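Local structure of glycerol Dehydrogenase (Unidentified, 5XN8) at residues Ser31-Ala36 with Ala78-His83; Lys47-Leu52 with Ile57-Glu62; Asn258-Leu263 with Val275-Leu280; Lys327-Cys330 with Thr335-Asn338. The protein probably catalyses the NAD-dependent oxidation of glycerol to dihydroxyacetone, as a metal-dependent member of the iron-containing alcohol dehydrogenase family. One frame throughout, in Å; residues are numbered along the deposited sequence.

Contact 1 (Ser31-Ala36 with Ala78-His83); sequences SFFVIA and AILKQH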
loop_
_atom_site.group_PDB
_atom_site.type_symbol
_atom_site.label_atom_id
_atom_site.label_comp_id
_atom_site.label_asym_id
_atom_site.label_seq_id
_atom_site.Cartn_x
_atom_site.Cartn_y
_atom_site.Cartn_z
ATOM N N SER A 31 -2.364 58.412 -12.806
ATOM C CA SER A 31 -0.961 58.771 -12.580
ATOM C C SER A 31 -0.390 58.110 -11.329
ATOM O O SER A 31 -1.124 57.814 -10.385
ATOM C CB SER A 31 -0.797 60.300 -12.509
ATOM O OG SER A 31 -1.440 60.835 -11.369
ATOM N N PHE A 32 0.925 57.906 -11.333
ATOM C CA PHE A 32 1.616 57.181 -10.269
ATOM C C PHE A 32 2.890 57.864 -9.780
ATOM O O PHE A 32 3.679 58.380 -10.567
ATOM C CB PHE A 32 1.937 55.755 -10.737
ATOM C CG PHE A 32 0.790 54.803 -10.574
ATOM C CD1 PHE A 32 0.575 54.163 -9.363
ATOM C CD2 PHE A 32 -0.100 54.577 -11.619
ATOM C CE1 PHE A 32 -0.501 53.294 -9.203
ATOM C CE2 PHE A 32 -1.171 53.714 -11.465
ATOM C CZ PHE A 32 -1.376 53.073 -10.254
ATOM N N PHE A 33 3.070 57.839 -8.465
ATOM C CA PHE A 33 4.265 58.308 -7.789
ATOM C C PHE A 33 5.167 57.092 -7.545
ATOM O O PHE A 33 4.855 56.243 -6.715
ATOM C CB PHE A 33 3.846 58.961 -6.473
ATOM C CG PHE A 33 4.978 59.504 -5.660
ATOM C CD1 PHE A 33 5.538 60.734 -5.967
ATOM C CD2 PHE A 33 5.454 58.809 -4.552
ATOM C CE1 PHE A 33 6.570 61.254 -5.202
ATOM C CE2 PHE A 33 6.481 59.322 -3.779
ATOM C CZ PHE A 33 7.040 60.548 -4.107
ATOM N N VAL A 34 6.270 57.007 -8.278
ATOM C CA VAL A 34 7.144 55.834 -8.277
ATOM C C VAL A 34 8.365 56.070 -7.382
ATOM O O VAL A 34 9.043 57.071 -7.549
ATOM C CB VAL A 34 7.627 55.515 -9.715
ATOM C CG1 VAL A 34 8.283 54.140 -9.784
ATOM C CG2 VAL A 34 6.478 55.617 -10.705
ATOM N N ILE A 35 8.642 55.158 -6.447
ATOM C CA ILE A 35 9.838 55.273 -5.577
ATOM C C ILE A 35 10.765 54.058 -5.630
ATOM O O ILE A 35 10.313 52.910 -5.745
ATOM C CB ILE A 35 9.482 55.592 -4.102
ATOM C CG1 ILE A 35 8.785 54.416 -3.405
ATOM C CG2 ILE A 35 8.602 56.834 -4.034
ATOM C CD1 ILE A 35 8.556 54.647 -1.925
ATOM N N ALA A 36 12.064 54.337 -5.521
ATOM C CA ALA A 36 13.119 53.328 -5.502
ATOM C C ALA A 36 14.446 53.955 -5.051
ATOM O O ALA A 36 14.653 55.162 -5.210
ATOM C CB ALA A 36 13.279 52.720 -6.886
ATOM N N ALA A 78 5.047 64.754 1.027
ATOM C CA ALA A 78 5.117 66.175 0.669
ATOM C C ALA A 78 5.420 66.390 -0.812
ATOM O O ALA A 78 4.831 67.268 -1.434
ATOM C CB ALA A 78 6.150 66.895 1.530
ATOM N N ILE A 79 6.317 65.582 -1.375
ATOM C CA ILE A 79 6.642 65.654 -2.810
ATOM C C ILE A 79 5.490 65.090 -3.646
ATOM O O ILE A 79 5.177 65.622 -4.709
ATOM C CB ILE A 79 7.957 64.910 -3.177
ATOM C CG1 ILE A 79 9.150 65.434 -2.366
ATOM C CG2 ILE A 79 8.260 65.081 -4.664
ATOM C CD1 ILE A 79 10.398 64.570 -2.450
ATOM N N LEU A 80 4.874 64.008 -3.170
ATOM C CA LEU A 80 3.704 63.421 -3.839
ATOM C C LEU A 80 2.587 64.453 -4.000
ATOM O O LEU A 80 2.051 64.607 -5.096
ATOM C CB LEU A 80 3.205 62.175 -3.092
ATOM C CG LEU A 80 1.879 61.538 -3.562
ATOM C CD1 LEU A 80 1.920 60.022 -3.454
ATOM C CD2 LEU A 80 0.673 62.077 -2.795
ATOM N N LYS A 81 2.261 65.150 -2.905
ATOM C CA LYS A 81 1.245 66.222 -2.903
ATOM C C LYS A 81 1.525 67.327 -3.926
ATOM O O LYS A 81 0.613 67.810 -4.594
ATOM C CB LYS A 81 1.133 66.875 -1.511
ATOM C CG LYS A 81 0.551 66.012 -0.410
ATOM C CD LYS A 81 -0.880 65.556 -0.619
ATOM C CE LYS A 81 -1.907 66.675 -0.515
ATOM N NZ LYS A 81 -3.280 66.109 -0.435
ATOM N N GLN A 82 2.782 67.714 -4.028
ATOM C CA GLN A 82 3.232 68.770 -4.951
ATOM C C GLN A 82 2.976 68.395 -6.415
ATOM O O GLN A 82 2.615 69.259 -7.206
ATOM C CB GLN A 82 4.752 69.077 -4.741
ATOM C CG GLN A 82 5.240 70.425 -4.126
ATOM C CD GLN A 82 5.857 70.305 -2.747
ATOM O OE1 GLN A 82 5.302 69.607 -1.924
ATOM N NE2 GLN A 82 6.973 70.995 -2.487
ATOM N N HIS A 83 3.165 67.119 -6.759
ATOM C CA HIS A 83 2.902 66.615 -8.114
ATOM C C HIS A 83 1.454 66.150 -8.364
ATOM O O HIS A 83 1.044 66.023 -9.518
ATOM C CB HIS A 83 3.892 65.494 -8.463
ATOM C CG HIS A 83 5.223 66.001 -8.921
ATOM N ND1 HIS A 83 5.473 66.273 -10.248
ATOM C CD2 HIS A 83 6.374 66.268 -8.261
ATOM C CE1 HIS A 83 6.706 66.719 -10.384
ATOM N NE2 HIS A 83 7.273 66.728 -9.192
#
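Phe33 lays its ring against Leu80, and this pairing packs helix 70-83 onto strand 31-36 of the six-stranded parallel sheet in the Rossmann-like part of the dehydrogenase, which probably binds NAD(+). The contact illustrates how one large aromatic residue can fill much of a helix-sheet interface. With CG anti to the backbone N (chi1 -180°), the Phe33 side chain stands out from the strand and reaches the helix. Leu80 CB sits almost centrally over one face of the ring in a CH-pi contact, 4.0 Å from the Phe33 centroid and 9° off the ring normal. The leucine then bends back past the root of the aromatic group, so that Leu80 CD1 meets Phe33 CB at 3.7 Å. Both residues are buried, and the interaction between them is apolar. Leu80 also reaches Ile103 and Gln107 of helix 94-107, which ties a second helix to the same packing layer. Strand 31-36 itself lies between strands 58-63 and 87-92, with the Phe33 backbone hydrogen-bonded to Gly87 and Val89. Ile79 makes the smaller contribution: it comes to the rim of the aromatic ring, near its plane, where its CG2 lies 4.2 Å from Phe33 CE1.

Contact 2 (Lys47-Leu52 with Ile57-Glu62); sequences KVLNGL and ISLHAE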
loop_
_atom_site.group_PDB
_atom_site.type_symbol
_atom_site.label_atom_id
_atom_site.label_comp_id
_atom_site.label_asym_id
_atom_site.label_seq_id
_atom_site.Cartn_x
_atom_site.Cartn_y
_atom_site.Cartn_z
ATOM N N LYS A 47 12.861 51.072 -16.996
ATOM C CA LYS A 47 11.967 50.194 -17.770
ATOM C C LYS A 47 10.509 50.313 -17.327
ATOM O O LYS A 47 9.614 50.364 -18.161
ATOM C CB LYS A 47 12.415 48.721 -17.739
ATOM C CG LYS A 47 12.385 47.968 -16.419
ATOM C CD LYS A 47 12.702 46.500 -16.627
ATOM C CE LYS A 47 14.144 46.280 -17.069
ATOM N NZ LYS A 47 14.522 44.842 -17.043
ATOM N N VAL A 48 10.287 50.359 -16.014
ATOM C CA VAL A 48 8.938 50.489 -15.424
ATOM C C VAL A 48 8.266 51.779 -15.865
ATOM O O VAL A 48 7.093 51.769 -16.237
ATOM C CB VAL A 48 8.986 50.428 -13.872
ATOM C CG1 VAL A 48 7.669 50.869 -13.232
ATOM C CG2 VAL A 48 9.341 49.026 -13.407
ATOM N N LEU A 49 9.011 52.878 -15.813
ATOM C CA LEU A 49 8.502 54.175 -16.244
ATOM C C LEU A 49 8.142 54.193 -17.732
ATOM O O LEU A 49 7.085 54.701 -18.098
ATOM C CB LEU A 49 9.503 55.295 -15.922
ATOM C CG LEU A 49 9.748 55.581 -14.435
ATOM C CD1 LEU A 49 10.969 56.474 -14.249
ATOM C CD2 LEU A 49 8.524 56.196 -13.769
ATOM N N ASN A 50 9.008 53.636 -18.578
ATOM C CA ASN A 50 8.733 53.543 -20.026
ATOM C C ASN A 50 7.486 52.707 -20.338
ATOM O O ASN A 50 6.723 53.043 -21.245
ATOM C CB ASN A 50 9.931 52.968 -20.795
ATOM C CG ASN A 50 11.076 53.963 -20.948
ATOM O OD1 ASN A 50 10.902 55.184 -20.818
ATOM N ND2 ASN A 50 12.263 53.441 -21.242
ATOM N N GLY A 51 7.295 51.624 -19.591
ATOM C CA GLY A 51 6.142 50.740 -19.753
ATOM C C GLY A 51 4.838 51.375 -19.309
ATOM O O GLY A 51 3.820 51.227 -19.980
ATOM N N LEU A 52 4.867 52.069 -18.172
ATOM C CA LEU A 52 3.707 52.825 -17.685
ATOM C C LEU A 52 3.344 53.969 -18.633
ATOM O O LEU A 52 2.160 54.223 -18.863
ATOM C CB LEU A 52 3.955 53.368 -16.275
ATOM C CG LEU A 52 3.938 52.338 -15.141
ATOM C CD1 LEU A 52 4.688 52.839 -13.912
ATOM C CD2 LEU A 52 2.513 51.959 -14.772
ATOM N N ILE A 57 0.077 56.664 -18.851
ATOM C CA ILE A 57 -0.001 56.930 -17.413
ATOM C C ILE A 57 1.087 57.948 -17.084
ATOM O O ILE A 57 2.249 57.738 -17.412
ATOM C CB ILE A 57 0.192 55.633 -16.581
ATOM C CG1 ILE A 57 -0.772 54.538 -17.057
ATOM C CG2 ILE A 57 -0.011 55.894 -15.089
ATOM C CD1 ILE A 57 -0.736 53.272 -16.237
ATOM N N SER A 58 0.692 59.049 -16.451
ATOM C CA SER A 58 1.619 60.117 -16.056
ATOM C C SER A 58 2.399 59.684 -14.817
ATOM O O SER A 58 1.831 59.070 -13.919
ATOM C CB SER A 58 0.845 61.411 -15.775
ATOM O OG SER A 58 1.704 62.441 -15.317
ATOM N N LEU A 59 3.695 59.998 -14.770
ATOM C CA LEU A 59 4.572 59.542 -13.684
ATOM C C LEU A 59 5.531 60.616 -13.203
ATOM O O LEU A 59 5.982 61.454 -13.976
ATOM C CB LEU A 59 5.427 58.361 -14.148
ATOM C CG LEU A 59 4.724 57.098 -14.632
ATOM C CD1 LEU A 59 5.489 56.396 -15.748
ATOM C CD2 LEU A 59 4.440 56.161 -13.466
ATOM N N HIS A 60 5.836 60.559 -11.911
ATOM C CA HIS A 60 6.992 61.235 -11.348
ATOM C C HIS A 60 7.773 60.236 -10.482
ATOM O O HIS A 60 7.238 59.697 -9.510
ATOM C CB HIS A 60 6.584 62.487 -10.578
ATOM C CG HIS A 60 7.675 63.032 -9.713
ATOM N ND1 HIS A 60 8.835 63.565 -10.229
ATOM C CD2 HIS A 60 7.804 63.094 -8.370
ATOM C CE1 HIS A 60 9.635 63.929 -9.246
ATOM N NE2 HIS A 60 9.032 63.653 -8.104
ATOM N N ALA A 61 9.023 59.982 -10.875
ATOM C CA ALA A 61 9.930 59.112 -10.135
ATOM C C ALA A 61 10.670 59.928 -9.096
ATOM O O ALA A 61 11.077 61.061 -9.372
ATOM C CB ALA A 61 10.923 58.461 -11.083
ATOM N N GLU A 62 10.847 59.361 -7.904
ATOM C CA GLU A 62 11.575 60.037 -6.825
ATOM C C GLU A 62 12.469 59.057 -6.057
ATOM O O GLU A 62 12.148 57.879 -5.931
ATOM C CB GLU A 62 10.581 60.739 -5.887
ATOM C CG GLU A 62 11.190 61.735 -4.906
ATOM C CD GLU A 62 11.877 62.916 -5.577
ATOM O OE1 GLU A 62 11.186 63.735 -6.221
ATOM O OE2 GLU A 62 13.113 63.029 -5.445
#
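Leu59 projects from its strand between Leu49 and Leu52, two residues one helical turn apart. Leu59 CD1 wedges between them, lying 3.3 Å from Leu49 O, 3.6 Å from Leu49 CD2 and 3.4 Å from Leu52 CB. Leu59 CD2 meets Leu52 CD1 at 3.4 Å. The Leu49 and Leu59 side chains run at a slant to one another, whereas those of Leu52 and Leu59 cross at nearly a right angle, a close interlocking of branched ends. In Leu49, CG lies anti to the carbonyl carbon (chi1 -66°), which carries the methyl end nearer the strand than the direction of its first bond would suggest; its CD1 consequently touches Ala61 CB at 3.7 Å.

At the other end of the contact, Ile57 meets Leu52, their side chains crossing at a slant with Ile57 CD1 and Leu52 CD2 3.8 Å apart. A weak hydrogen bond of 3.2 Å runs from Ile57 N to Leu52 O. That bond is well bent, 126° at the hydrogen, and spans the last residues of the helix and the short connection to the strand.

Phe32 and Val34 of strand 31-36 extend the apolar layer beside Leu59, and Phe21 covers Leu52 from a loop. The local axes of helix and strand run nearly antiparallel, at 164°, as expected for the second half of a right-handed beta-alpha-beta crossover, here strand 31-36, helix 38-54 and strand 58-63 of a Rossmann-like sheet.

Contact 3 (Asn258-Leu263 with Val275-Leu280); sequences NGFTIL and VAFGTL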
loop_
_atom_site.group_PDB
_atom_site.type_symbol
_atom_site.label_atom_id
_atom_site.label_comp_id
_atom_site.label_asym_id
_atom_site.label_seq_id
_atom_site.Cartn_x
_atom_site.Cartn_y
_atom_site.Cartn_z
ATOM N N ASN A 258 12.330 36.933 16.530
ATOM C CA ASN A 258 12.352 38.217 17.246
ATOM C C ASN A 258 13.193 38.148 18.510
ATOM O O ASN A 258 13.866 39.121 18.863
ATOM C CB ASN A 258 10.929 38.687 17.588
ATOM C CG ASN A 258 10.117 39.050 16.363
ATOM O OD1 ASN A 258 10.641 39.189 15.259
ATOM N ND2 ASN A 258 8.823 39.212 16.556
ATOM N N GLY A 259 13.145 37.007 19.192
ATOM C CA GLY A 259 14.049 36.723 20.318
ATOM C C GLY A 259 15.526 36.792 19.972
ATOM O O GLY A 259 16.314 37.260 20.773
ATOM N N PHE A 260 15.894 36.325 18.780
ATOM C CA PHE A 260 17.308 36.327 18.335
ATOM C C PHE A 260 17.865 37.694 17.949
ATOM O O PHE A 260 19.086 37.848 17.868
ATOM C CB PHE A 260 17.537 35.339 17.177
ATOM C CG PHE A 260 17.879 33.948 17.635
ATOM C CD1 PHE A 260 19.161 33.646 18.076
ATOM C CD2 PHE A 260 16.934 32.933 17.608
ATOM C CE1 PHE A 260 19.483 32.368 18.502
ATOM C CE2 PHE A 260 17.257 31.646 18.033
ATOM C CZ PHE A 260 18.522 31.366 18.476
ATOM N N THR A 261 17.001 38.685 17.716
ATOM C CA THR A 261 17.475 40.025 17.342
ATOM C C THR A 261 18.194 40.765 18.474
ATOM O O THR A 261 18.859 41.765 18.213
ATOM C CB THR A 261 16.343 40.911 16.778
ATOM O OG1 THR A 261 15.290 41.027 17.742
ATOM C CG2 THR A 261 15.790 40.321 15.475
ATOM N N ILE A 262 18.082 40.266 19.711
ATOM C CA ILE A 262 18.814 40.835 20.871
ATOM C C ILE A 262 20.317 40.510 20.845
ATOM O O ILE A 262 21.100 41.174 21.521
ATOM C CB ILE A 262 18.182 40.382 22.229
ATOM C CG1 ILE A 262 16.877 41.170 22.529
ATOM C CG2 ILE A 262 19.117 40.500 23.433
ATOM C CD1 ILE A 262 15.742 40.880 21.574
ATOM N N LEU A 263 20.710 39.486 20.088
ATOM C CA LEU A 263 22.115 39.099 19.946
ATOM C C LEU A 263 22.702 39.729 18.687
ATOM O O LEU A 263 22.202 39.499 17.584
ATOM C CB LEU A 263 22.229 37.574 19.880
ATOM C CG LEU A 263 21.551 36.813 21.027
ATOM C CD1 LEU A 263 21.742 35.324 20.840
ATOM C CD2 LEU A 263 22.081 37.238 22.394
ATOM N N VAL A 275 14.407 32.584 10.703
ATOM C CA VAL A 275 13.096 31.919 10.748
ATOM C C VAL A 275 13.232 30.415 10.469
ATOM O O VAL A 275 12.511 29.599 11.059
ATOM C CB VAL A 275 12.112 32.583 9.745
ATOM C CG1 VAL A 275 10.841 31.767 9.558
ATOM C CG2 VAL A 275 11.751 33.990 10.185
ATOM N N ALA A 276 14.161 30.047 9.586
ATOM C CA ALA A 276 14.395 28.638 9.276
ATOM C C ALA A 276 14.849 27.865 10.507
ATOM O O ALA A 276 14.343 26.771 10.780
ATOM C CB ALA A 276 15.396 28.497 8.149
ATOM N N PHE A 277 15.773 28.446 11.268
ATOM C CA PHE A 277 16.187 27.855 12.535
ATOM C C PHE A 277 15.063 27.890 13.561
ATOM O O PHE A 277 14.857 26.916 14.286
ATOM C CB PHE A 277 17.430 28.544 13.107
ATOM C CG PHE A 277 17.903 27.932 14.401
ATOM C CD1 PHE A 277 18.568 26.717 14.397
ATOM C CD2 PHE A 277 17.644 28.546 15.615
ATOM C CE1 PHE A 277 18.982 26.125 15.586
ATOM C CE2 PHE A 277 18.053 27.966 16.810
ATOM C CZ PHE A 277 18.733 26.757 16.794
ATOM N N GLY A 278 14.352 29.012 13.631
ATOM C CA GLY A 278 13.190 29.146 14.500
ATOM C C GLY A 278 12.092 28.125 14.250
ATOM O O GLY A 278 11.423 27.708 15.189
ATOM N N THR A 279 11.916 27.734 12.990
ATOM C CA THR A 279 11.008 26.648 12.620
ATOM C C THR A 279 11.464 25.317 13.196
ATOM O O THR A 279 10.645 24.525 13.676
ATOM C CB THR A 279 10.898 26.516 11.090
ATOM O OG1 THR A 279 10.459 27.761 10.549
ATOM C CG2 THR A 279 9.900 25.430 10.687
ATOM N N LEU A 280 12.765 25.074 13.131
ATOM C CA LEU A 280 13.362 23.872 13.704
ATOM C C LEU A 280 13.187 23.811 15.209
ATOM O O LEU A 280 12.909 22.744 15.765
ATOM C CB LEU A 280 14.847 23.753 13.318
ATOM C CG LEU A 280 15.077 22.722 12.207
ATOM C CD1 LEU A 280 16.306 23.078 11.358
ATOM C CD2 LEU A 280 15.136 21.316 12.807
#
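Phe260 brings the far end of its ring against the CD2-CE2 bond of Phe277, with Phe260 CZ 3.8 Å from Phe277 CE2. Phe260 CE2 shares in the approach, lying 4.0 Å from Phe277 CD2, so two neighbouring carbons of each ring do the touching. The planes are steeply inclined, at 79°, and the centroids lie 5.8 Å apart. The rings meet obliquely. The pair shows how two helices whose backbones stay well separated, 9.1 Å between Phe260 CA and Gly278 CA, can still be joined when an aromatic side chain extends from each. Phe277 achieves its reach with CG anti to the backbone N (chi1 -179°).

The backbone behind each ring is held locally. Phe260 opens a type I beta turn that ends at Leu263, and Thr261 OG1 donates a hydrogen bond of 2.6 Å to Asn258 O. In the partner helix, Thr279 OG1 reaches back to Val275 O at 2.8 Å. Val275 O also accepts from Thr279 N at 2.7 Å, and the two donors approach from opposite faces of its plane; the threonine hydroxyl is thus satisfied within its own helix.

The aromatic pair is buried, the Phe260 side chain about 10 Å from those of His254 and His271, which with Asp171 bind the zinc ion. Helices 252-260 and 271-285, which carry the rings, supply both histidines. Ile322 and Val325 of helix 318-329 close against Phe260, Met312 packs on Phe277 from a loop, and helix 162-185 meets 275-280 through Val275 and Thr279.

Contact 4 (Lys327-Cys330 with Thr335-Asn338); sequences KATC and TIHN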
loop_
_atom_site.group_PDB
_atom_site.type_symbol
_atom_site.label_atom_id
_atom_site.label_comp_id
_atom_site.label_asym_id
_atom_site.label_seq_id
_atom_site.Cartn_x
_atom_site.Cartn_y
_atom_site.Cartn_z
ATOM N N LYS A 327 13.509 34.446 26.914
ATOM C CA LYS A 327 12.675 35.432 27.622
ATOM C C LYS A 327 12.020 36.404 26.659
ATOM O O LYS A 327 10.821 36.684 26.771
ATOM C CB LYS A 327 13.471 36.246 28.640
ATOM C CG LYS A 327 13.965 35.457 29.844
ATOM C CD LYS A 327 14.843 36.313 30.769
ATOM C CE LYS A 327 14.146 37.536 31.370
ATOM N NZ LYS A 327 15.084 38.450 32.098
ATOM N N ALA A 328 12.815 36.932 25.735
ATOM C CA ALA A 328 12.329 37.900 24.757
ATOM C C ALA A 328 11.332 37.282 23.773
ATOM O O ALA A 328 10.456 37.985 23.268
ATOM C CB ALA A 328 13.496 38.537 24.013
ATOM N N THR A 329 11.471 35.977 23.514
ATOM C CA THR A 329 10.506 35.203 22.726
ATOM C C THR A 329 9.124 35.156 23.378
ATOM O O THR A 329 8.115 35.284 22.689
ATOM C CB THR A 329 10.994 33.746 22.510
ATOM O OG1 THR A 329 12.262 33.747 21.857
ATOM C CG2 THR A 329 10.020 32.943 21.647
ATOM N N CYS A 330 9.086 34.961 24.696
ATOM C CA CYS A 330 7.821 34.809 25.442
ATOM C C CYS A 330 7.243 36.121 25.984
ATOM O O CYS A 330 6.315 36.097 26.790
ATOM C CB CYS A 330 8.021 33.805 26.581
ATOM S SG CYS A 330 8.452 32.165 25.970
ATOM N N THR A 335 3.882 36.128 19.279
ATOM C CA THR A 335 3.069 35.139 18.588
ATOM C C THR A 335 3.248 33.704 19.095
ATOM O O THR A 335 2.489 32.830 18.689
ATOM C CB THR A 335 3.359 35.158 17.074
ATOM O OG1 THR A 335 4.758 34.911 16.852
ATOM C CG2 THR A 335 2.943 36.496 16.456
ATOM N N ILE A 336 4.210 33.446 19.975
ATOM C CA ILE A 336 4.384 32.100 20.542
ATOM C C ILE A 336 3.214 31.641 21.422
ATOM O O ILE A 336 2.999 30.439 21.600
ATOM C CB ILE A 336 5.704 31.978 21.342
ATOM C CG1 ILE A 336 6.097 30.510 21.482
ATOM C CG2 ILE A 336 5.610 32.682 22.692
ATOM C CD1 ILE A 336 7.556 30.302 21.789
ATOM N N HIS A 337 2.454 32.591 21.961
ATOM C CA HIS A 337 1.250 32.277 22.737
ATOM C C HIS A 337 0.073 31.795 21.875
ATOM O O HIS A 337 -0.955 31.378 22.412
ATOM C CB HIS A 337 0.845 33.476 23.597
ATOM C CG HIS A 337 1.947 33.956 24.484
ATOM N ND1 HIS A 337 2.483 35.222 24.385
ATOM C CD2 HIS A 337 2.661 33.314 25.440
ATOM C CE1 HIS A 337 3.456 35.351 25.270
ATOM N NE2 HIS A 337 3.587 34.206 25.919
ATOM N N ASN A 338 0.233 31.847 20.554
ATOM C CA ASN A 338 -0.666 31.175 19.615
ATOM C C ASN A 338 -0.431 29.659 19.489
ATOM O O ASN A 338 -1.179 29.008 18.772
ATOM C CB ASN A 338 -0.564 31.812 18.214
ATOM C CG ASN A 338 -0.974 33.278 18.193
ATOM O OD1 ASN A 338 -1.736 33.741 19.040
ATOM N ND2 ASN A 338 -0.490 34.008 17.196
#
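Ile336 is the apolar centre of this contact, and its two branches serve different partners. Ile336 CD1, at the end of the longer branch, meets Thr329 CG2 at 3.6 Å, the two side chains crossing at about a right angle. The shorter branch turns to the end of the helix: Ile336 CG2 lies 3.6 Å from Thr329 O and 4.1 Å from Cys330 CA, with the cysteine sulfur slightly farther off. Because CG1 is anti to the backbone N (chi1 -160°), CG2 falls between that nitrogen and the carbonyl carbon, the most hindered of the three positions.

The same methyl also sits over the centre of one face of the His337 imidazole, 4.0 Å above its plane. Cys330 O approaches that ring quite differently, at the edge and in the plane, 3.3 Å from His337 CE1.

A second shell surrounds these groups. Thr329 OG1 is hydrogen-bonded to Val325 O in its own helix, which leaves the methyl to face Ile336. Val348 of helix 345-363 and Ala255 of helix 252-260 pack on both Thr329 and Ile336, while hydrogen bonds from Thr335 OG1 to Ala251 O and from Asn338 ND2 to Leu250 O tie down the 3-10 segment. The arrangement is a helix C-terminus whose following loop folds back on it through a short 3-10 segment, packed within the helical region of this iron-containing alcohol dehydrogenase fold against the helix that carries the zinc ligand His254.

The four contacts fall into two pairs far apart in the molecule. Contacts 1 and 2, with centres 11 Å apart, share the parallel sheet through its neighbouring strands 31-36 and 58-63, and contact 2 lies along the chain between the two segments of contact 1. Helices 38-54 and 70-83 follow these strands in turn. Contacts 3 and 4 come later in sequence, one after the other, and also have centres 11 Å apart; Gly259 packs there on Thr329 and Ala328. Some 37 to 44 Å separates the centres of the two pairs. The first pair packs helices on the Rossmann-like sheet, the second belongs to the helical region that carries the zinc ligands.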